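Side-chain contacts in pyruvate kinase 1 (Trypanosoma brucei brucei, PDB 4KCT), which catalyses phosphoryl transfer from phosphoenolpyruvate to ADP, yielding pyruvate and ATP, and has an intrinsic decarboxylase activity: residues P114-E117 against E123-Y126; E218-V223 against E254-I259; A312-V317 against A348-E353; N369-P374 against S411-N416; V441-A446 against K454-K459. All coordinates share one frame; numbering follows the deposited sequence.

Contact 1. Residues P114-E117 against E123-Y126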
# COMPACT_ATOMS: atom_id res chain seq x y z
N PRO A 114 -6.91 -38.23 47.96
CA PRO A 114 -8.33 -38.04 48.26
C PRO A 114 -8.68 -38.39 49.71
O PRO A 114 -9.75 -37.99 50.18
CB PRO A 114 -9.04 -38.98 47.26
CG PRO A 114 -8.01 -40.01 46.89
CD PRO A 114 -6.68 -39.29 46.95
N ALA A 115 -7.71 -38.90 50.48
CA ALA A 115 -7.92 -39.03 51.94
C ALA A 115 -8.27 -37.67 52.56
O ALA A 115 -9.00 -37.60 53.55
CB ALA A 115 -6.70 -39.61 52.62
N TYR A 116 -7.75 -36.59 51.97
CA TYR A 116 -7.85 -35.26 52.57
C TYR A 116 -9.05 -34.46 52.04
O TYR A 116 -9.23 -33.28 52.39
CB TYR A 116 -6.54 -34.47 52.38
CG TYR A 116 -5.41 -35.02 53.21
CD1 TYR A 116 -5.26 -34.64 54.53
CD2 TYR A 116 -4.60 -36.05 52.73
CE1 TYR A 116 -4.30 -35.24 55.35
CE2 TYR A 116 -3.65 -36.65 53.53
CZ TYR A 116 -3.49 -36.23 54.83
OH TYR A 116 -2.51 -36.78 55.62
N GLU A 117 -9.86 -35.11 51.22
CA GLU A 117 -10.90 -34.41 50.47
C GLU A 117 -11.86 -33.64 51.38
O GLU A 117 -12.35 -32.55 51.03
CB GLU A 117 -11.68 -35.40 49.61
CG GLU A 117 -12.89 -34.81 48.93
CD GLU A 117 -13.68 -35.84 48.16
OE1 GLU A 117 -13.35 -37.05 48.25
OE2 GLU A 117 -14.63 -35.45 47.46
N GLU A 123 -3.26 -26.02 57.07
CA GLU A 123 -1.98 -26.73 56.85
C GLU A 123 -1.98 -27.49 55.53
O GLU A 123 -0.92 -27.76 54.97
CB GLU A 123 -1.73 -27.74 57.99
CG GLU A 123 -0.98 -27.18 59.19
CD GLU A 123 -1.82 -26.21 60.01
OE1 GLU A 123 -1.35 -25.08 60.25
OE2 GLU A 123 -2.97 -26.56 60.38
N LYS A 124 -3.13 -28.03 55.17
CA LYS A 124 -3.21 -28.97 54.06
C LYS A 124 -4.62 -29.12 53.56
O LYS A 124 -5.56 -29.23 54.34
CB LYS A 124 -2.67 -30.32 54.49
CG LYS A 124 -2.72 -31.38 53.42
CD LYS A 124 -2.07 -32.64 53.96
CE LYS A 124 -1.30 -33.37 52.90
NZ LYS A 124 -0.37 -34.35 53.53
N PHE A 125 -4.79 -29.02 52.25
CA PHE A 125 -6.10 -29.26 51.67
C PHE A 125 -6.02 -29.89 50.29
O PHE A 125 -4.94 -29.96 49.67
CB PHE A 125 -6.96 -27.97 51.66
CG PHE A 125 -6.48 -26.92 50.69
CD1 PHE A 125 -6.83 -26.98 49.35
CD2 PHE A 125 -5.74 -25.83 51.14
CE1 PHE A 125 -6.44 -25.96 48.46
CE2 PHE A 125 -5.36 -24.81 50.28
CZ PHE A 125 -5.69 -24.88 48.92
N TYR A 126 -7.15 -30.39 49.82
CA TYR A 126 -7.20 -31.30 48.70
C TYR A 126 -7.58 -30.50 47.43
O TYR A 126 -8.40 -29.58 47.48
CB TYR A 126 -8.27 -32.36 48.99
CG TYR A 126 -8.64 -33.22 47.81
CD1 TYR A 126 -7.81 -34.26 47.41
CD2 TYR A 126 -9.90 -33.10 47.20
CE1 TYR A 126 -8.17 -35.09 46.36
CE2 TYR A 126 -10.30 -33.98 46.20
CZ TYR A 126 -9.41 -34.95 45.77
OH TYR A 126 -9.78 -35.82 44.78
O HOH W 1 -9.71 -30.58 51.42
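Glu-117 and Tyr-126 face each other with their CA atoms 5.1 Å apart, where a short 3-10 turn passes the end of strand 124-126. The turn is closed by Glu-117 N bonding to Pro-114 O. A water joins the two backbones, donating to Tyr-116 O at 2.9 Å and accepting from Tyr-126 N at 3.0 Å. Alternation along the strand turns Lys-124 and Tyr-126 to the loop and buries Phe-125 behind. The contact belongs to the small beta domain inserted into the barrel, where this loop crosses from strand 107-111 to its parallel neighbour 124-126. Lys-124 suits a half-exposed place: its methylene CD sits 3.8 Å from the centroid of the Tyr-116 ring. A bend at chi3 (-143°) then swings NZ off-centre over the ring, a cation-pi contact of 4.3 Å to the Tyr-116 centroid. The Tyr-126 ring carries Glu-117 CB over one face, 4.1 Å from its centroid, while Glu-117 CG runs extended beside it, taking the carboxylate to Arg-175.

Contact 2. Residues E218-V223 against E254-I259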
# COMPACT_ATOMS: atom_id res chain seq x y z
N GLU A 218 -9.39 -31.88 19.13
CA GLU A 218 -9.95 -33.20 19.47
C GLU A 218 -11.14 -33.06 20.43
O GLU A 218 -12.17 -33.74 20.29
CB GLU A 218 -8.88 -34.13 20.04
CG GLU A 218 -9.35 -35.56 20.24
CD GLU A 218 -9.99 -36.18 18.99
OE1 GLU A 218 -10.99 -36.91 19.14
OE2 GLU A 218 -9.50 -35.92 17.86
N GLN A 219 -11.04 -32.12 21.36
CA GLN A 219 -12.17 -31.83 22.23
C GLN A 219 -13.42 -31.35 21.48
O GLN A 219 -14.55 -31.71 21.85
CB GLN A 219 -11.78 -30.81 23.28
CG GLN A 219 -10.73 -31.31 24.22
CD GLN A 219 -10.80 -30.62 25.54
OE1 GLN A 219 -11.00 -29.40 25.60
NE2 GLN A 219 -10.72 -31.39 26.62
N VAL A 220 -13.24 -30.49 20.48
CA VAL A 220 -14.39 -30.10 19.64
C VAL A 220 -15.06 -31.33 19.01
O VAL A 220 -16.28 -31.46 19.04
CB VAL A 220 -13.99 -29.12 18.52
CG1 VAL A 220 -15.21 -28.69 17.74
CG2 VAL A 220 -13.27 -27.89 19.11
N ARG A 221 -14.24 -32.21 18.43
CA ARG A 221 -14.71 -33.47 17.85
C ARG A 221 -15.43 -34.37 18.84
O ARG A 221 -16.46 -34.97 18.50
CB ARG A 221 -13.55 -34.23 17.16
CG ARG A 221 -13.10 -33.56 15.86
CD ARG A 221 -12.15 -34.44 15.05
NE ARG A 221 -10.81 -34.47 15.64
CZ ARG A 221 -9.87 -33.54 15.44
NH1 ARG A 221 -8.68 -33.67 16.01
NH2 ARG A 221 -10.11 -32.50 14.64
N GLU A 222 -14.99 -34.36 20.10
CA GLU A 222 -15.69 -35.09 21.15
C GLU A 222 -17.04 -34.51 21.50
O GLU A 222 -17.99 -35.26 21.70
CB GLU A 222 -14.82 -35.24 22.41
CG GLU A 222 -13.74 -36.28 22.23
CD GLU A 222 -12.56 -36.11 23.17
OE1 GLU A 222 -12.64 -35.28 24.11
OE2 GLU A 222 -11.55 -36.82 22.98
N VAL A 223 -17.14 -33.17 21.51
CA VAL A 223 -18.45 -32.55 21.65
C VAL A 223 -19.36 -32.91 20.47
O VAL A 223 -20.55 -33.23 20.66
CB VAL A 223 -18.35 -31.00 21.79
CG1 VAL A 223 -19.75 -30.36 21.74
CG2 VAL A 223 -17.64 -30.67 23.10
N GLU A 254 -10.73 -24.41 12.95
CA GLU A 254 -10.97 -25.37 11.88
C GLU A 254 -12.08 -26.39 12.24
O GLU A 254 -12.93 -26.70 11.41
CB GLU A 254 -9.67 -26.10 11.52
CG GLU A 254 -9.89 -27.35 10.69
CD GLU A 254 -9.84 -27.05 9.21
OE1 GLU A 254 -8.83 -26.45 8.76
OE2 GLU A 254 -10.82 -27.36 8.50
N ALA A 255 -12.03 -26.94 13.46
CA ALA A 255 -13.00 -27.96 13.87
C ALA A 255 -14.38 -27.40 14.23
O ALA A 255 -15.37 -28.16 14.34
CB ALA A 255 -12.44 -28.79 15.04
N SER A 256 -14.45 -26.09 14.52
CA SER A 256 -15.63 -25.49 15.14
C SER A 256 -16.49 -24.81 14.09
O SER A 256 -16.02 -24.54 12.99
CB SER A 256 -15.20 -24.45 16.21
OG SER A 256 -14.37 -25.04 17.18
N ASN A 257 -17.72 -24.46 14.46
CA ASN A 257 -18.54 -23.61 13.60
C ASN A 257 -18.30 -22.13 13.91
O ASN A 257 -18.66 -21.26 13.15
CB ASN A 257 -20.02 -23.95 13.77
CG ASN A 257 -20.34 -25.40 13.38
OD1 ASN A 257 -20.36 -26.28 14.23
ND2 ASN A 257 -20.31 -25.67 12.09
N GLY A 258 -17.72 -21.85 15.07
CA GLY A 258 -17.56 -20.47 15.54
C GLY A 258 -16.82 -20.46 16.87
O GLY A 258 -16.47 -21.52 17.40
N ILE A 259 -16.48 -19.26 17.35
CA ILE A 259 -15.62 -19.13 18.54
C ILE A 259 -16.25 -18.11 19.49
O ILE A 259 -16.82 -17.14 19.05
CB ILE A 259 -14.23 -18.62 18.13
CG1 ILE A 259 -13.54 -19.64 17.21
CG2 ILE A 259 -13.40 -18.29 19.37
CD1 ILE A 259 -13.21 -20.97 17.94
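Val-220, Ala-255 and Ser-256 carry this contact, which joins the first half of helix 217-227 to the C-terminal end of helix 249-255. Val-220 points its branched side chain at the other segment, and its CB meets Ala-255 CB at 3.8 Å; the small methyl of alanine lets the backbones approach to 6.3 Å between the CA atoms of Val-220 and Ala-255. With CG1 anti to the backbone N (chi1 -177°), the two valine methyls part: CG1 reaches Ala-255 O at 3.4 Å, and CG2 lies 3.6 Å from Ser-256 OG. That buried hydroxyl bonds to Ile-252 O in the preceding helical turn and to Ser-238 OG; Ala-255 O in turn accepts from Arg-224. At the exposed border the guanidinium of Arg-221 comes to 4.4 Å from Ala-255 CB, measured from NH2. A salt bridge within its own helix steadies it: NE and NH1 both grip Glu-218 OE2, each at 3.0 Å and from the same face of the carboxylate. Val-220 also touches Ser-238 of strand 235-240, and both helices flank that strand in the eight-stranded TIM barrel, whose successive outer helices pack side by side.

Contact 3. Residues A312-V317 against A348-E353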
# COMPACT_ATOMS: atom_id res chain seq x y z
N ALA A 312 -15.58 3.17 30.22
CA ALA A 312 -14.75 2.01 29.78
C ALA A 312 -15.63 0.97 29.12
O ALA A 312 -15.22 0.30 28.18
CB ALA A 312 -14.04 1.37 30.99
N GLU A 313 -16.85 0.81 29.64
CA GLU A 313 -17.78 -0.16 29.10
C GLU A 313 -18.23 0.20 27.69
O GLU A 313 -18.29 -0.66 26.78
CB GLU A 313 -18.97 -0.36 30.06
CG GLU A 313 -18.57 -1.26 31.22
CD GLU A 313 -19.44 -1.11 32.47
OE1 GLU A 313 -20.41 -0.29 32.45
OE2 GLU A 313 -19.10 -1.78 33.48
N VAL A 314 -18.55 1.46 27.48
CA VAL A 314 -18.91 1.88 26.15
C VAL A 314 -17.79 1.59 25.18
O VAL A 314 -18.01 1.06 24.08
CB VAL A 314 -19.28 3.36 26.10
CG1 VAL A 314 -19.39 3.82 24.65
CG2 VAL A 314 -20.60 3.58 26.83
N SER A 315 -16.56 1.92 25.58
CA SER A 315 -15.46 1.73 24.67
C SER A 315 -15.15 0.23 24.40
O SER A 315 -14.82 -0.15 23.28
CB SER A 315 -14.24 2.50 25.14
OG SER A 315 -13.20 1.66 25.51
N ASP A 316 -15.33 -0.60 25.41
CA ASP A 316 -15.17 -2.05 25.25
C ASP A 316 -16.11 -2.59 24.16
O ASP A 316 -15.69 -3.39 23.29
CB ASP A 316 -15.48 -2.74 26.59
CG ASP A 316 -15.13 -4.23 26.59
OD1 ASP A 316 -14.07 -4.63 26.05
OD2 ASP A 316 -15.94 -5.02 27.11
N VAL A 317 -17.38 -2.24 24.24
CA VAL A 317 -18.33 -2.69 23.20
C VAL A 317 -17.92 -2.17 21.81
O VAL A 317 -17.86 -2.95 20.82
CB VAL A 317 -19.79 -2.32 23.55
CG1 VAL A 317 -20.73 -2.70 22.41
CG2 VAL A 317 -20.22 -3.03 24.85
N ALA A 348 -26.90 -2.06 21.61
CA ALA A 348 -27.28 -1.80 20.21
C ALA A 348 -26.83 -0.43 19.68
O ALA A 348 -26.33 -0.33 18.56
CB ALA A 348 -28.79 -1.98 20.02
N ARG A 349 -27.01 0.63 20.47
CA ARG A 349 -26.64 1.98 20.02
C ARG A 349 -25.12 2.11 19.88
O ARG A 349 -24.61 2.76 18.95
CB ARG A 349 -27.16 3.07 21.00
CG ARG A 349 -28.66 3.27 20.91
CD ARG A 349 -29.13 4.60 21.55
NE ARG A 349 -28.76 4.71 22.96
CZ ARG A 349 -29.47 4.23 23.99
NH1 ARG A 349 -29.06 4.44 25.23
NH2 ARG A 349 -30.58 3.53 23.79
N ILE A 350 -24.38 1.48 20.80
CA ILE A 350 -22.92 1.48 20.71
C ILE A 350 -22.45 0.70 19.46
O ILE A 350 -21.53 1.16 18.74
CB ILE A 350 -22.24 0.89 21.98
CG1 ILE A 350 -22.61 1.69 23.25
CG2 ILE A 350 -20.73 0.83 21.84
CD1 ILE A 350 -22.42 0.84 24.53
N CYS A 351 -23.01 -0.50 19.24
CA CYS A 351 -22.69 -1.27 18.03
C CYS A 351 -22.88 -0.43 16.79
O CYS A 351 -22.02 -0.39 15.91
CB CYS A 351 -23.61 -2.48 17.92
SG CYS A 351 -23.11 -3.78 19.06
N VAL A 352 -24.02 0.25 16.70
CA VAL A 352 -24.30 1.11 15.54
C VAL A 352 -23.30 2.25 15.34
O VAL A 352 -22.88 2.53 14.20
CB VAL A 352 -25.76 1.62 15.54
CG1 VAL A 352 -25.92 2.78 14.55
CG2 VAL A 352 -26.70 0.47 15.19
N GLU A 353 -22.91 2.92 16.44
CA GLU A 353 -21.89 3.97 16.34
C GLU A 353 -20.56 3.40 15.83
O GLU A 353 -19.91 3.99 14.97
CB GLU A 353 -21.65 4.67 17.69
CG GLU A 353 -22.76 5.57 18.14
CD GLU A 353 -22.85 6.86 17.34
OE1 GLU A 353 -23.89 7.54 17.45
OE2 GLU A 353 -21.85 7.25 16.71
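Val-314, Val-317, Ile-350 and Cys-351 bring no ring, amide or charged plane to this contact; the flat group approached is the peptide carbonyl of Val-314, whose O lies 3.5 Å from Ile-350 CG2. Everything else is aliphatic or sulfur packing, suited to a fully buried place. Ile-350 divides its branches between two valines one helical turn apart. Its CG2, anti to the backbone N, meets Val-317 CG1 at 3.6 Å, the two side chains crossing at about a right angle. Its other branch starts beside the backbone N (chi1 -60°) and extends, bringing CD1 to 4.0 Å from Val-314 CG2. Val-317 CG1 also touches Cys-351 SG, at 4.2 Å. Asp-316 pairs with Arg-263 of the pyruvate pocket and with Ser-315 of the second subunit, which also reaches Glu-353 through its Lys-274. The segment axes approach to 9.5 Å and cross at -55°. Helix 311-323 leads into strand 327-330, the eighth of the barrel, and helix 340-356 follows that strand, making them neighbours on its outer layer.

Contact 4. Residues N369-P374 against S411-N416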
# COMPACT_ATOMS: atom_id res chain seq x y z
N ASN A 369 -7.30 -10.14 0.73
CA ASN A 369 -5.85 -10.24 0.46
C ASN A 369 -5.16 -11.40 1.20
O ASN A 369 -4.05 -11.80 0.84
CB ASN A 369 -5.14 -8.91 0.80
CG ASN A 369 -5.49 -7.80 -0.19
OD1 ASN A 369 -6.04 -8.05 -1.26
ND2 ASN A 369 -5.25 -6.55 0.21
N LEU A 370 -5.80 -11.94 2.23
CA LEU A 370 -5.19 -13.06 2.94
C LEU A 370 -5.72 -14.43 2.50
O LEU A 370 -5.33 -15.44 3.06
CB LEU A 370 -5.37 -12.88 4.46
CG LEU A 370 -4.51 -11.71 5.00
CD1 LEU A 370 -4.94 -11.35 6.43
CD2 LEU A 370 -3.02 -12.11 4.98
N GLN A 371 -6.62 -14.47 1.53
CA GLN A 371 -7.17 -15.74 1.09
C GLN A 371 -6.21 -16.44 0.11
O GLN A 371 -5.57 -15.79 -0.71
CB GLN A 371 -8.55 -15.56 0.43
CG GLN A 371 -9.56 -14.77 1.27
CD GLN A 371 -9.81 -15.43 2.61
OE1 GLN A 371 -10.05 -16.64 2.69
NE2 GLN A 371 -9.64 -14.67 3.67
N LYS A 372 -6.16 -17.75 0.19
CA LYS A 372 -5.33 -18.52 -0.73
C LYS A 372 -5.95 -18.54 -2.14
O LYS A 372 -7.17 -18.65 -2.29
CB LYS A 372 -5.17 -19.94 -0.19
CG LYS A 372 -4.33 -20.85 -1.06
CD LYS A 372 -4.37 -22.28 -0.53
CE LYS A 372 -2.97 -22.86 -0.38
NZ LYS A 372 -2.41 -23.28 -1.69
N ILE A 373 -5.12 -18.35 -3.16
CA ILE A 373 -5.61 -18.35 -4.54
C ILE A 373 -5.08 -19.63 -5.19
O ILE A 373 -3.94 -19.95 -4.99
CB ILE A 373 -5.05 -17.12 -5.32
CG1 ILE A 373 -5.51 -15.81 -4.68
CG2 ILE A 373 -5.45 -17.18 -6.79
CD1 ILE A 373 -6.98 -15.79 -4.29
N PRO A 374 -5.93 -20.38 -5.93
CA PRO A 374 -7.31 -20.06 -6.37
C PRO A 374 -8.34 -20.28 -5.25
O PRO A 374 -8.19 -21.21 -4.45
CB PRO A 374 -7.54 -21.07 -7.51
CG PRO A 374 -6.74 -22.28 -7.08
CD PRO A 374 -5.48 -21.70 -6.46
N SER A 411 -21.11 -12.64 4.39
CA SER A 411 -20.77 -11.88 5.61
C SER A 411 -19.27 -11.85 5.89
O SER A 411 -18.74 -10.87 6.42
CB SER A 411 -21.54 -12.45 6.83
OG SER A 411 -21.28 -11.66 7.99
N LYS A 412 -18.57 -12.92 5.50
CA LYS A 412 -17.13 -12.99 5.71
C LYS A 412 -16.45 -11.74 5.09
O LYS A 412 -15.44 -11.24 5.61
CB LYS A 412 -16.58 -14.27 5.06
CG LYS A 412 -15.08 -14.29 4.90
CD LYS A 412 -14.62 -15.65 4.32
CE LYS A 412 -13.10 -15.71 4.28
NZ LYS A 412 -12.63 -17.04 3.77
N TYR A 413 -16.99 -11.25 3.97
CA TYR A 413 -16.36 -10.12 3.25
C TYR A 413 -16.89 -8.76 3.69
O TYR A 413 -16.43 -7.73 3.21
CB TYR A 413 -16.45 -10.31 1.73
CG TYR A 413 -15.51 -11.40 1.26
CD1 TYR A 413 -14.13 -11.15 1.16
CD2 TYR A 413 -15.93 -12.73 1.26
CE1 TYR A 413 -13.23 -12.17 0.84
CE2 TYR A 413 -15.02 -13.77 1.01
CZ TYR A 413 -13.67 -13.47 0.83
OH TYR A 413 -12.77 -14.50 0.62
N ARG A 414 -17.70 -8.76 4.75
CA ARG A 414 -17.98 -7.54 5.49
C ARG A 414 -18.56 -6.41 4.60
O ARG A 414 -18.00 -5.32 4.53
CB ARG A 414 -16.70 -7.05 6.19
CG ARG A 414 -16.18 -7.97 7.33
CD ARG A 414 -17.31 -8.61 8.09
NE ARG A 414 -16.96 -9.01 9.47
CZ ARG A 414 -17.50 -10.06 10.11
NH1 ARG A 414 -17.27 -10.24 11.42
NH2 ARG A 414 -18.39 -10.84 9.49
N PRO A 415 -19.66 -6.69 3.88
CA PRO A 415 -20.34 -5.57 3.21
C PRO A 415 -20.80 -4.52 4.23
O PRO A 415 -20.90 -4.81 5.43
CB PRO A 415 -21.55 -6.25 2.54
CG PRO A 415 -21.82 -7.47 3.36
CD PRO A 415 -20.43 -7.94 3.79
N ASN A 416 -21.14 -3.31 3.75
CA ASN A 416 -21.62 -2.28 4.67
C ASN A 416 -23.16 -2.21 4.70
O ASN A 416 -23.73 -1.29 5.27
CB ASN A 416 -21.01 -0.92 4.35
CG ASN A 416 -21.46 -0.39 3.01
OD1 ASN A 416 -22.39 -0.93 2.42
ND2 ASN A 416 -20.90 0.76 2.60
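Lys-412 NZ is gripped by Gln-371 OE1 across the contact, at 2.8 Å, and by the carboxylate of Glu-379 in a salt bridge. The lysine runs fully extended from the last turn of helix 405-412, and its long chain lets the charged amine reach partners well beyond the helix. It donates from above the amide, 56° out of the carbonyl plane, rather than along a lone pair. Gln-371 comes from the opposite direction, its amide turned toward the lysine by a bend at chi2 (-59°), and its NE2 bonds to Ile-367 O and Val-288 O, so both ends of the amide are held and its rotation is fixed. With CG beside the backbone N, Gln-371 sets that atom at the edge of the Tyr-413 ring, 3.3 Å from Tyr-413 OH, with amide and ring planes 78° apart. That hydroxyl shares Glu-379 OE2 with the lysine; such a neighbourhood would probably keep the carboxylate ionised. Beyond the helix, Arg-414 adopts left-handed backbone angles, and two of its nitrogens, N at 2.9 Å and NH2 at 3.1 Å, meet Ser-411 O from opposite faces of the carbonyl plane. Arg-414 also pairs with Asp-326, and Val-288 belongs to a barrel helix. The arrangement is thus a polar junction between the TIM barrel and the C-terminal alpha/beta domain, on a helix whose Ser-406 binds fructose 2,6-bisphosphate.

Contact 5. Residues V441-A446 against K454-K459. With FDP (2,6-di-O-phosphono-beta-D-fructofuranose), chain F.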
# COMPACT_ATOMS: atom_id res chain seq x y z
N VAL A 441 -35.21 -14.61 6.02
CA VAL A 441 -36.62 -14.77 5.70
C VAL A 441 -36.84 -16.22 5.33
O VAL A 441 -36.07 -16.79 4.55
CB VAL A 441 -37.03 -13.92 4.47
CG1 VAL A 441 -38.55 -13.87 4.37
CG2 VAL A 441 -36.48 -12.53 4.59
N PHE A 442 -37.89 -16.82 5.87
CA PHE A 442 -38.15 -18.22 5.64
C PHE A 442 -39.01 -18.43 4.38
O PHE A 442 -40.08 -17.83 4.25
CB PHE A 442 -38.85 -18.82 6.85
CG PHE A 442 -39.24 -20.26 6.69
CD1 PHE A 442 -38.28 -21.23 6.43
CD2 PHE A 442 -40.57 -20.65 6.82
CE1 PHE A 442 -38.64 -22.57 6.35
CE2 PHE A 442 -40.93 -21.98 6.74
CZ PHE A 442 -39.97 -22.94 6.48
N TYR A 443 -38.54 -19.29 3.49
CA TYR A 443 -39.35 -19.75 2.35
C TYR A 443 -39.85 -21.16 2.62
O TYR A 443 -39.05 -22.09 2.76
CB TYR A 443 -38.53 -19.76 1.05
CG TYR A 443 -39.30 -20.33 -0.17
CD1 TYR A 443 -40.26 -19.55 -0.84
CD2 TYR A 443 -39.07 -21.62 -0.65
CE1 TYR A 443 -41.00 -20.06 -1.91
CE2 TYR A 443 -39.80 -22.14 -1.73
CZ TYR A 443 -40.74 -21.32 -2.38
OH TYR A 443 -41.46 -21.79 -3.46
N ASP A 444 -41.17 -21.31 2.69
CA ASP A 444 -41.78 -22.60 2.99
C ASP A 444 -42.01 -23.44 1.72
O ASP A 444 -43.03 -23.30 1.06
CB ASP A 444 -43.09 -22.39 3.72
CG ASP A 444 -43.63 -23.67 4.34
OD1 ASP A 444 -43.30 -24.77 3.84
OD2 ASP A 444 -44.35 -23.58 5.34
N ALA A 445 -41.06 -24.31 1.40
CA ALA A 445 -41.08 -25.00 0.11
C ALA A 445 -42.17 -26.07 0.06
O ALA A 445 -42.77 -26.30 -0.99
CB ALA A 445 -39.72 -25.61 -0.20
N ALA A 446 -42.50 -26.64 1.21
CA ALA A 446 -43.64 -27.55 1.31
C ALA A 446 -44.96 -26.85 0.98
O ALA A 446 -45.84 -27.42 0.35
CB ALA A 446 -43.70 -28.21 2.68
N LYS A 454 -35.49 -20.42 -8.76
CA LYS A 454 -35.16 -19.38 -7.76
C LYS A 454 -36.11 -18.19 -7.71
O LYS A 454 -35.97 -17.32 -6.84
CB LYS A 454 -33.70 -18.86 -7.90
CG LYS A 454 -32.74 -19.75 -8.67
CD LYS A 454 -32.34 -20.93 -7.83
CE LYS A 454 -31.37 -21.82 -8.58
NZ LYS A 454 -31.57 -23.22 -8.07
N GLU A 455 -37.01 -18.08 -8.67
CA GLU A 455 -37.81 -16.85 -8.82
C GLU A 455 -38.73 -16.53 -7.61
O GLU A 455 -38.90 -15.37 -7.25
CB GLU A 455 -38.61 -16.88 -10.11
CG GLU A 455 -37.75 -16.89 -11.36
CD GLU A 455 -36.92 -15.62 -11.50
OE1 GLU A 455 -35.87 -15.66 -12.18
OE2 GLU A 455 -37.30 -14.58 -10.91
N LYS A 456 -39.34 -17.56 -7.01
CA LYS A 456 -40.21 -17.33 -5.86
C LYS A 456 -39.40 -16.84 -4.67
O LYS A 456 -39.81 -15.93 -3.95
CB LYS A 456 -40.97 -18.61 -5.48
CG LYS A 456 -42.06 -18.99 -6.48
CD LYS A 456 -42.56 -20.40 -6.25
CE LYS A 456 -43.69 -20.74 -7.20
NZ LYS A 456 -44.35 -21.99 -6.74
N ARG A 457 -38.26 -17.47 -4.44
CA ARG A 457 -37.41 -17.05 -3.35
C ARG A 457 -36.85 -15.66 -3.54
O ARG A 457 -36.77 -14.88 -2.59
CB ARG A 457 -36.32 -18.08 -3.06
CG ARG A 457 -36.86 -19.26 -2.29
CD ARG A 457 -35.83 -20.37 -2.20
NE ARG A 457 -35.50 -20.92 -3.51
CZ ARG A 457 -34.44 -21.68 -3.73
NH1 ARG A 457 -33.54 -21.87 -2.75
NH2 ARG A 457 -34.24 -22.23 -4.93
N VAL A 458 -36.45 -15.33 -4.77
CA VAL A 458 -35.93 -14.00 -5.02
C VAL A 458 -36.99 -12.95 -4.81
O VAL A 458 -36.74 -11.91 -4.22
CB VAL A 458 -35.29 -13.87 -6.43
CG1 VAL A 458 -35.03 -12.40 -6.77
CG2 VAL A 458 -33.99 -14.67 -6.49
N LYS A 459 -38.19 -13.21 -5.33
CA LYS A 459 -39.33 -12.33 -5.08
C LYS A 459 -39.59 -12.12 -3.58
O LYS A 459 -39.79 -11.00 -3.14
CB LYS A 459 -40.59 -12.84 -5.79
CG LYS A 459 -41.83 -11.97 -5.58
CD LYS A 459 -42.93 -12.35 -6.58
CE LYS A 459 -44.31 -11.89 -6.11
NZ LYS A 459 -44.27 -10.56 -5.42
P1 FDP F . -31.00 -24.11 -4.41
O1P FDP F . -31.40 -23.01 -5.37
O2P FDP F . -31.85 -24.12 -3.17
O3P FDP F . -30.76 -25.47 -5.04
O1 FDP F . -28.11 -25.72 -5.27
C1 FDP F . -28.12 -24.36 -5.71
C2 FDP F . -28.28 -23.46 -4.49
O2 FDP F . -29.54 -23.67 -3.80
C3 FDP F . -28.11 -21.98 -4.83
O3 FDP F . -29.26 -21.45 -5.48
C4 FDP F . -27.94 -21.40 -3.43
O4 FDP F . -27.41 -20.06 -3.44
C5 FDP F . -26.98 -22.40 -2.81
O5 FDP F . -27.21 -23.67 -3.54
C6 FDP F . -27.26 -22.57 -1.32
O6 FDP F . -26.15 -23.27 -0.75
P2 FDP F . -25.99 -23.30 0.86
O4P FDP F . -25.71 -21.84 1.25
O5P FDP F . -27.31 -23.82 1.34
O6P FDP F . -24.81 -24.21 1.10
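Tyr-443 stands with CG anti to the backbone N (chi1 176°), which carries its ring away from the end of strand 438-442 and against helix 455-467. Arg-457 crosses it at about a right angle, laying CG over one face, 3.7 Å from the centroid of the Tyr-443 ring in a CH-pi contact. Lys-456, extended beyond CG, passes obliquely with CD 3.3 Å from Tyr-443 OH. The polar ends of this pair go to backbone carbonyls between the two segments, the hydroxyl to Gly-449 O and Lys-456 NZ to Ser-448 O. In this C-terminal alpha/beta domain the start of helix 455-467 supplies Lys-454 and Arg-457 to the pocket of the bound 2,6-di-O-phosphono-beta-D-fructofuranose, and Tyr-443 backs the arginine chain. Beyond the ring, Arg-457 turns at chi3 (-64°) and presents its guanidinium edge to the phosphate: NH1 meets FDP O2P at 2.8 Å and NH2 meets FDP O1P at 3.0 Å. Its NE pairs with Asp-451, consistent with tyrosine and aspartate positioning the arginine. Lys-454, the N-cap residue, has CG almost eclipsing the backbone N (chi1 -19°) and bends again at chi2, delivering NZ to FDP O1P at 2.7 Å. That oxygen thus takes two bonds, from Lys-454 NZ and Arg-457 NH2.

How the contacts relate
Contacts 2 and 3 both join neighbouring outer helices of the TIM barrel, on opposite sides of the chain's centre; both are mainly aliphatic, but contact 3 is wholly buried and lies within reach of a second subunit, whereas contact 2 has a charged, exposed border. Contact 1 is the surface case, about 64 Å from contact 5 between centres, and relies on aromatic rings covered by aliphatic chains with a bridging water. Contacts 4 and 5 are buried and involve the C-terminal domain. Contact 4 is polar across its segments, with a lysine that holds the loop 369-374, whereas contact 5 packs an arginine chain on a ring and spends its charges on the phosphate. None of the five touches another.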